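Local coordinates for protein beta-agarase B (Zobellia galactanivorans, PDB 1O4Z) that hydrolyses the beta-1,4-linkages between galactose and 3,6-anhydro-galactose units of agarose at random along the chain, with retention of anomeric configuration, at residues K115-R120 and N322-V327; V50-G55 and P141-A146. One frame throughout, in Å; residues are numbered along the deposited sequence.

Contact 1. Residues K115-R120 and N322-V327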
ATOM      1  N   LYS B 115      16.565  15.482 -26.343  1.00 23.11           N
ATOM      2  CA  LYS B 115      17.986  15.742 -26.115  1.00 23.26           C
ATOM      3  C   LYS B 115      18.173  16.841 -25.092  1.00 23.00           C
ATOM      4  O   LYS B 115      17.387  17.761 -24.991  1.00 23.07           O
ATOM      5  CB  LYS B 115      18.702  16.140 -27.405  1.00 23.28           C
ATOM      6  CG  LYS B 115      18.936  15.014 -28.404  1.00 24.46           C
ATOM      7  CD  LYS B 115      19.587  15.577 -29.687  1.00 25.99           C
ATOM      8  CE  LYS B 115      19.296  14.746 -30.936  1.00 27.11           C
ATOM      9  NZ  LYS B 115      20.541  14.230 -31.562  1.00 27.31           N
ATOM     10  N   MET B 116      19.292  16.772 -24.399  1.00 23.27           N
ATOM     11  CA  MET B 116      19.513  17.516 -23.167  1.00 23.24           C
ATOM     12  C   MET B 116      21.017  17.695 -23.056  1.00 22.88           C
ATOM     13  O   MET B 116      21.736  16.708 -23.085  1.00 22.55           O
ATOM     14  CB  MET B 116      19.049  16.619 -22.020  1.00 23.80           C
ATOM     15  CG  MET B 116      18.338  17.250 -20.923  1.00 24.41           C
ATOM     16  SD  MET B 116      17.604  15.915 -19.918  1.00 23.56           S
ATOM     17  CE  MET B 116      16.014  15.816 -20.706  1.00 24.22           C
ATOM     18  N   TRP B 117      21.516  18.917 -22.915  1.00 22.74           N
ATOM     19  CA  TRP B 117      22.975  19.095 -22.850  1.00 22.62           C
ATOM     20  C   TRP B 117      23.453  20.020 -21.739  1.00 22.52           C
ATOM     21  O   TRP B 117      22.657  20.731 -21.135  1.00 22.71           O
ATOM     22  CB  TRP B 117      23.531  19.455 -24.235  1.00 22.59           C
ATOM     23  CG  TRP B 117      23.550  20.908 -24.651  1.00 22.51           C
ATOM     24  CD1 TRP B 117      24.656  21.688 -24.810  1.00 23.21           C
ATOM     25  CD2 TRP B 117      22.435  21.714 -25.041  1.00 23.22           C
ATOM     26  NE1 TRP B 117      24.301  22.940 -25.252  1.00 24.84           N
ATOM     27  CE2 TRP B 117      22.940  22.987 -25.398  1.00 24.22           C
ATOM     28  CE3 TRP B 117      21.055  21.497 -25.117  1.00 23.82           C
ATOM     29  CZ2 TRP B 117      22.124  24.035 -25.801  1.00 24.00           C
ATOM     30  CZ3 TRP B 117      20.235  22.536 -25.528  1.00 25.28           C
ATOM     31  CH2 TRP B 117      20.777  23.797 -25.866  1.00 25.99           C
ATOM     32  N   ALA B 118      24.753  19.976 -21.473  1.00 22.34           N
ATOM     33  CA  ALA B 118      25.362  20.694 -20.357  1.00 22.42           C
ATOM     34  C   ALA B 118      26.383  21.732 -20.838  1.00 22.32           C
ATOM     35  O   ALA B 118      27.219  21.445 -21.700  1.00 22.53           O
ATOM     36  CB  ALA B 118      26.034  19.702 -19.395  1.00 22.10           C
ATOM     37  N   THR B 119      26.289  22.942 -20.296  1.00 22.22           N
ATOM     38  CA  THR B 119      27.283  23.987 -20.535  1.00 22.30           C
ATOM     39  C   THR B 119      27.590  24.709 -19.233  1.00 22.39           C
ATOM     40  O   THR B 119      26.733  24.827 -18.359  1.00 22.27           O
ATOM     41  CB  THR B 119      26.764  24.988 -21.570  1.00 22.19           C
ATOM     42  OG1 THR B 119      25.512  25.530 -21.129  1.00 20.48           O
ATOM     43  CG2 THR B 119      26.473  24.308 -22.910  1.00 21.09           C
ATOM     44  N   ARG B 120      28.816  25.195 -19.113  1.00 22.62           N
ATOM     45  CA  ARG B 120      29.212  25.985 -17.960  1.00 22.89           C
ATOM     46  C   ARG B 120      28.414  27.276 -17.876  1.00 22.63           C
ATOM     47  O   ARG B 120      28.208  27.959 -18.880  1.00 22.88           O
ATOM     48  CB  ARG B 120      30.691  26.319 -18.071  1.00 23.00           C
ATOM     49  CG  ARG B 120      31.314  26.775 -16.772  1.00 23.75           C
ATOM     50  CD  ARG B 120      32.489  25.926 -16.373  1.00 25.71           C
ATOM     51  NE  ARG B 120      32.138  24.955 -15.362  1.00 26.01           N
ATOM     52  CZ  ARG B 120      32.712  23.770 -15.184  1.00 25.65           C
ATOM     53  NH1 ARG B 120      33.712  23.326 -15.946  1.00 26.69           N
ATOM     54  NH2 ARG B 120      32.272  23.009 -14.212  1.00 25.50           N
ATOM     55  N   ASN B 322      29.398  14.448 -25.908  1.00 21.31           N
ATOM     56  CA  ASN B 322      29.726  13.731 -24.683  1.00 20.94           C
ATOM     57  C   ASN B 322      28.839  14.158 -23.522  1.00 20.11           C
ATOM     58  O   ASN B 322      28.578  13.363 -22.626  1.00 19.29           O
ATOM     59  CB  ASN B 322      31.204  13.887 -24.325  1.00 20.34           C
ATOM     60  CG  ASN B 322      32.115  13.084 -25.251  1.00 21.16           C
ATOM     61  OD1 ASN B 322      31.651  12.267 -26.054  1.00 19.46           O
ATOM     62  ND2 ASN B 322      33.420  13.341 -25.162  1.00 19.00           N
ATOM     63  N   ASN B 323      28.379  15.409 -23.570  1.00 19.61           N
ATOM     64  CA  ASN B 323      27.487  15.973 -22.565  1.00 19.07           C
ATOM     65  C   ASN B 323      26.070  16.223 -23.064  1.00 18.53           C
ATOM     66  O   ASN B 323      25.393  17.132 -22.594  1.00 18.04           O
ATOM     67  CB  ASN B 323      28.097  17.248 -21.986  1.00 18.70           C
ATOM     68  CG  ASN B 323      29.452  17.003 -21.413  1.00 19.39           C
ATOM     69  OD1 ASN B 323      29.590  16.557 -20.246  1.00 19.96           O
ATOM     70  ND2 ASN B 323      30.485  17.249 -22.225  1.00 17.46           N
ATOM     71  N   THR B 324      25.626  15.385 -23.995  1.00 18.62           N
ATOM     72  CA  THR B 324      24.252  15.393 -24.480  1.00 18.43           C
ATOM     73  C   THR B 324      23.607  14.040 -24.198  1.00 18.28           C
ATOM     74  O   THR B 324      24.070  13.009 -24.657  1.00 18.34           O
ATOM     75  CB  THR B 324      24.233  15.709 -25.988  1.00 18.48           C
ATOM     76  OG1 THR B 324      24.685  17.049 -26.184  1.00 19.49           O
ATOM     77  CG2 THR B 324      22.833  15.717 -26.546  1.00 17.11           C
ATOM     78  N   PHE B 325      22.568  14.059 -23.381  1.00 18.68           N
ATOM     79  CA  PHE B 325      21.797  12.874 -23.036  1.00 18.47           C
ATOM     80  C   PHE B 325      20.678  12.770 -24.046  1.00 18.40           C
ATOM     81  O   PHE B 325      19.964  13.721 -24.279  1.00 18.72           O
ATOM     82  CB  PHE B 325      21.248  13.022 -21.609  1.00 18.69           C
ATOM     83  CG  PHE B 325      20.520  11.815 -21.062  1.00 18.38           C
ATOM     84  CD1 PHE B 325      20.903  10.523 -21.373  1.00 19.57           C
ATOM     85  CD2 PHE B 325      19.458  11.993 -20.174  1.00 18.89           C
ATOM     86  CE1 PHE B 325      20.217   9.420 -20.834  1.00 19.65           C
ATOM     87  CE2 PHE B 325      18.781  10.912 -19.619  1.00 17.18           C
ATOM     88  CZ  PHE B 325      19.152   9.626 -19.953  1.00 18.76           C
ATOM     89  N   GLY B 326      20.554  11.607 -24.663  1.00 18.58           N
ATOM     90  CA  GLY B 326      19.520  11.349 -25.647  1.00 18.66           C
ATOM     91  C   GLY B 326      18.551  10.265 -25.202  1.00 18.56           C
ATOM     92  O   GLY B 326      18.965   9.205 -24.739  1.00 18.42           O
ATOM     93  N   VAL B 327      17.263  10.545 -25.345  1.00 18.40           N
ATOM     94  CA  VAL B 327      16.207   9.588 -25.068  1.00 18.63           C
ATOM     95  C   VAL B 327      15.366   9.456 -26.324  1.00 18.64           C
ATOM     96  O   VAL B 327      14.684  10.397 -26.727  1.00 18.47           O
ATOM     97  CB  VAL B 327      15.303  10.032 -23.886  1.00 18.72           C
ATOM     98  CG1 VAL B 327      14.128   9.053 -23.710  1.00 18.37           C
ATOM     99  CG2 VAL B 327      16.135  10.146 -22.575  1.00 18.50           C
TER

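Contact 2. Residues V50-G55 and P141-A146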
ATOM      1  N   VAL B  50       6.491  -6.177 -23.776  1.00 22.30           N
ATOM      2  CA  VAL B  50       6.887  -5.743 -22.440  1.00 21.92           C
ATOM      3  C   VAL B  50       7.327  -6.964 -21.620  1.00 21.06           C
ATOM      4  O   VAL B  50       6.641  -7.992 -21.575  1.00 20.48           O
ATOM      5  CB  VAL B  50       5.868  -4.751 -21.736  1.00 22.28           C
ATOM      6  CG1 VAL B  50       4.717  -4.372 -22.636  1.00 23.40           C
ATOM      7  CG2 VAL B  50       5.403  -5.221 -20.348  1.00 21.99           C
ATOM      8  N   PRO B  51       8.520  -6.875 -21.049  1.00 20.71           N
ATOM      9  CA  PRO B  51       9.155  -8.043 -20.424  1.00 20.74           C
ATOM     10  C   PRO B  51       8.566  -8.429 -19.091  1.00 21.02           C
ATOM     11  O   PRO B  51       8.755  -9.569 -18.670  1.00 20.46           O
ATOM     12  CB  PRO B  51      10.615  -7.596 -20.244  1.00 20.83           C
ATOM     13  CG  PRO B  51      10.549  -6.053 -20.123  1.00 20.29           C
ATOM     14  CD  PRO B  51       9.386  -5.674 -21.000  1.00 20.83           C
ATOM     15  N   ALA B  52       7.905  -7.482 -18.420  1.00 21.50           N
ATOM     16  CA  ALA B  52       7.236  -7.768 -17.162  1.00 22.06           C
ATOM     17  C   ALA B  52       6.006  -8.610 -17.482  1.00 22.80           C
ATOM     18  O   ALA B  52       5.423  -8.456 -18.557  1.00 22.94           O
ATOM     19  CB  ALA B  52       6.844  -6.493 -16.485  1.00 21.80           C
ATOM     20  N   ASP B  53       5.627  -9.499 -16.576  1.00 23.91           N
ATOM     21  CA  ASP B  53       4.444 -10.353 -16.778  1.00 25.62           C
ATOM     22  C   ASP B  53       3.199  -9.698 -16.180  1.00 26.10           C
ATOM     23  O   ASP B  53       3.091  -9.559 -14.957  1.00 25.78           O
ATOM     24  CB  ASP B  53       4.650 -11.745 -16.146  1.00 25.76           C
ATOM     25  CG  ASP B  53       3.504 -12.728 -16.472  1.00 28.63           C
ATOM     26  OD1 ASP B  53       2.624 -12.412 -17.329  1.00 30.79           O
ATOM     27  OD2 ASP B  53       3.410 -13.852 -15.919  1.00 29.78           O
ATOM     28  N   ALA B  54       2.261  -9.310 -17.043  1.00 27.14           N
ATOM     29  CA  ALA B  54       1.012  -8.669 -16.593  1.00 28.37           C
ATOM     30  C   ALA B  54       0.240  -9.518 -15.579  1.00 29.16           C
ATOM     31  O   ALA B  54      -0.438  -8.980 -14.712  1.00 29.54           O
ATOM     32  CB  ALA B  54       0.109  -8.336 -17.791  1.00 28.22           C
ATOM     33  N   GLY B  55       0.322 -10.837 -15.714  1.00 30.39           N
ATOM     34  CA  GLY B  55      -0.311 -11.751 -14.783  1.00 31.34           C
ATOM     35  C   GLY B  55      -1.371 -12.602 -15.457  1.00 32.29           C
ATOM     36  O   GLY B  55      -1.564 -12.531 -16.685  1.00 32.60           O
ATOM     37  N   PRO B 141      -0.175  -0.381 -10.543  1.00 18.00           N
ATOM     38  CA  PRO B 141       0.822  -1.196 -11.235  1.00 17.94           C
ATOM     39  C   PRO B 141       1.138  -0.587 -12.584  1.00 17.93           C
ATOM     40  O   PRO B 141       0.221  -0.220 -13.309  1.00 18.18           O
ATOM     41  CB  PRO B 141       0.118  -2.554 -11.413  1.00 17.98           C
ATOM     42  CG  PRO B 141      -1.359  -2.263 -11.375  1.00 18.00           C
ATOM     43  CD  PRO B 141      -1.539  -0.928 -10.693  1.00 17.86           C
ATOM     44  N   VAL B 142       2.417  -0.473 -12.915  1.00 17.78           N
ATOM     45  CA  VAL B 142       2.837   0.223 -14.126  1.00 17.79           C
ATOM     46  C   VAL B 142       4.219  -0.221 -14.568  1.00 17.53           C
ATOM     47  O   VAL B 142       5.124  -0.387 -13.735  1.00 17.64           O
ATOM     48  CB  VAL B 142       2.813   1.771 -13.914  1.00 17.58           C
ATOM     49  CG1 VAL B 142       3.933   2.220 -12.995  1.00 17.34           C
ATOM     50  CG2 VAL B 142       2.869   2.497 -15.231  1.00 17.83           C
ATOM     51  N   TYR B 143       4.375  -0.408 -15.876  1.00 17.54           N
ATOM     52  CA  TYR B 143       5.685  -0.670 -16.480  1.00 17.28           C
ATOM     53  C   TYR B 143       6.111   0.566 -17.248  1.00 17.35           C
ATOM     54  O   TYR B 143       5.365   1.045 -18.106  1.00 16.96           O
ATOM     55  CB  TYR B 143       5.655  -1.860 -17.446  1.00 16.95           C
ATOM     56  CG  TYR B 143       7.035  -2.149 -17.991  1.00 16.53           C
ATOM     57  CD1 TYR B 143       8.004  -2.718 -17.180  1.00 17.72           C
ATOM     58  CD2 TYR B 143       7.388  -1.815 -19.287  1.00 17.11           C
ATOM     59  CE1 TYR B 143       9.279  -2.971 -17.646  1.00 18.29           C
ATOM     60  CE2 TYR B 143       8.681  -2.073 -19.774  1.00 18.70           C
ATOM     61  CZ  TYR B 143       9.614  -2.652 -18.934  1.00 18.01           C
ATOM     62  OH  TYR B 143      10.894  -2.909 -19.349  1.00 19.50           O
ATOM     63  N   ILE B 144       7.301   1.074 -16.938  1.00 17.27           N
ATOM     64  CA  ILE B 144       7.839   2.284 -17.556  1.00 17.17           C
ATOM     65  C   ILE B 144       9.250   2.020 -18.078  1.00 17.21           C
ATOM     66  O   ILE B 144      10.102   1.572 -17.332  1.00 16.85           O
ATOM     67  CB  ILE B 144       7.885   3.426 -16.517  1.00 17.03           C
ATOM     68  CG1 ILE B 144       6.478   3.718 -15.983  1.00 17.74           C
ATOM     69  CG2 ILE B 144       8.518   4.678 -17.128  1.00 16.20           C
ATOM     70  CD1 ILE B 144       6.465   4.529 -14.701  1.00 18.57           C
ATOM     71  N   GLU B 145       9.496   2.325 -19.348  1.00 17.00           N
ATOM     72  CA  GLU B 145      10.757   1.970 -19.993  1.00 16.91           C
ATOM     73  C   GLU B 145      11.222   3.071 -20.915  1.00 16.77           C
ATOM     74  O   GLU B 145      10.450   3.552 -21.745  1.00 17.03           O
ATOM     75  CB  GLU B 145      10.592   0.693 -20.797  1.00 16.67           C
ATOM     76  CG  GLU B 145      11.894   0.001 -21.156  1.00 17.38           C
ATOM     77  CD  GLU B 145      11.655  -1.204 -22.042  1.00 18.65           C
ATOM     78  OE1 GLU B 145      11.205  -0.974 -23.183  1.00 16.71           O
ATOM     79  OE2 GLU B 145      11.878  -2.367 -21.587  1.00 17.46           O
ATOM     80  N   ALA B 146      12.475   3.478 -20.761  1.00 16.40           N
ATOM     81  CA  ALA B 146      13.083   4.465 -21.638  1.00 16.69           C
ATOM     82  C   ALA B 146      14.181   3.831 -22.494  1.00 16.99           C
ATOM     83  O   ALA B 146      15.000   3.059 -21.998  1.00 17.58           O
ATOM     84  CB  ALA B 146      13.658   5.611 -20.832  1.00 16.70           C
TER

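Contact 1. Residues K115-R120 and N322-V327
Met116 and Phe325 sit opposite each other as the hydrogen-bonded pair of two antiparallel strands, 115-117 and 324-327, whose axes come within 4.5 Å and run at 166° to each other. Phe325 N donates to Met116 O at 2.8 Å. Beyond the regular pairing, where the first strand is interrupted, Ala118 N makes a weak hydrogen bond to Asn323 O at 3.1 Å.

CA-H...O contacts add to these bonds. Met116 O also receives Thr324 CA at 3.2 Å, and Asn323 O receives Trp117 CA, so each of these two carbonyls takes an N-H and a CA-H from the partner segment.

Side chains divide between the two faces. On one, the CB atoms of Met116 and Phe325 lie 4.2 Å apart. With CG anti to the backbone N (chi1 -175°), the Phe325 ring turns its edge to Met116 SD, which lies near the ring plane, and Val327 CG2 sits over one face, towards the rim. On the other face of the sheet, Thr324 OG1 approaches Trp117 CB at 3.3 Å while it is hydrogen-bonded to Ile320 O. Trp117 CG stands between the backbone N and the carbonyl carbon (chi1 87°), which carries the indole away from the 322-327 segment, and its ring meets that of Tyr108 almost at right angles. Further along, Ala118 CB touches Asn323 CB, whose side-chain amide is hydrogen-bonded to the Ser153 hydroxyl and the Asn319 carbonyl.

Strand 113-120 pairs with 107-110 and 127-134 as well as with 324-337, and 324-337 also pairs with 142-149. Met116 and Phe325 both pack on Ile290 of strand 286-293, inside the beta-sandwich of this family 16 enzyme, while Asn323 rests on Leu317 of helix 314-317.

Contact 2. Residues V50-G55 and P141-A146
Val50 starts the contact from the loop before strand 58-62, with CG2 4.1 Å from Tyr143 CD2. The two side chains run alongside each other pointing opposite ways, and Val50 also packs on Trp60 and Tyr333.

Pro51 comes next and lies roughly perpendicular to the tyrosine side chain. Its CD lies 3.7 Å from Tyr143 CZ, and its CG approaches Tyr143 OH at 3.3 Å. The same proline carbons also come near Glu145 OE2.

Ala52 then places its methyl 4.0 Å from Tyr143 CD1, so that Val50 and Ala52 meet CD2 and CD1, the ring carbons beside CG, while Pro51 meets the phenolic end. The carbonyl of Ala52 accepts from the indole N-H of Trp60. After it the loop turns away, and Asp53 OD1 takes the N-H of Gly55 in an Asx turn.

Tyr143 points its ring into this loop because CG is anti to the backbone N (chi1 -177°). Its hydroxyl donates to Glu145 OE2 at 2.5 Å, reaching the oxygen from above the carboxylate plane, although that oxygen lies in the plane of the phenol ring. With an alanine in place of Tyr143, Val50, Pro51 and Ala52 would probably lose their shared packing partner, and Glu145 OE2 would lose a hydrogen-bond donor.

Between the two segments the contact is largely apolar, with proline carbons meeting the phenol oxygen and lying near the carboxylate. Its polar end is held within strand 142-149, where Glu145 also forms salt bridges with Arg331 and Arg231; these two positive charges are likely to keep the buried carboxylate ionised.

Overall arrangement
Contacts 1 and 2 have centres 28 Å apart, on opposite sides of the chain's centre, and their nearest atoms are about 5 Å apart without touching. What joins them is the beta structure itself: strand 324-337, which contributes to contact 1, pairs directly with strand 142-149, which contributes to contact 2. In sequence their segments alternate. Contact 1 is the nearer to catalysis: the Phe325 side chain lies about 9 Å from that of Glu174, the likely proton donor, and the Met116 side chain about 9 Å from that of substrate-binding Glu293. Its Lys115 side chain is also about 4 Å from a bound sodium ion. Contact 2 lies away from the substrate-binding and catalytic residues.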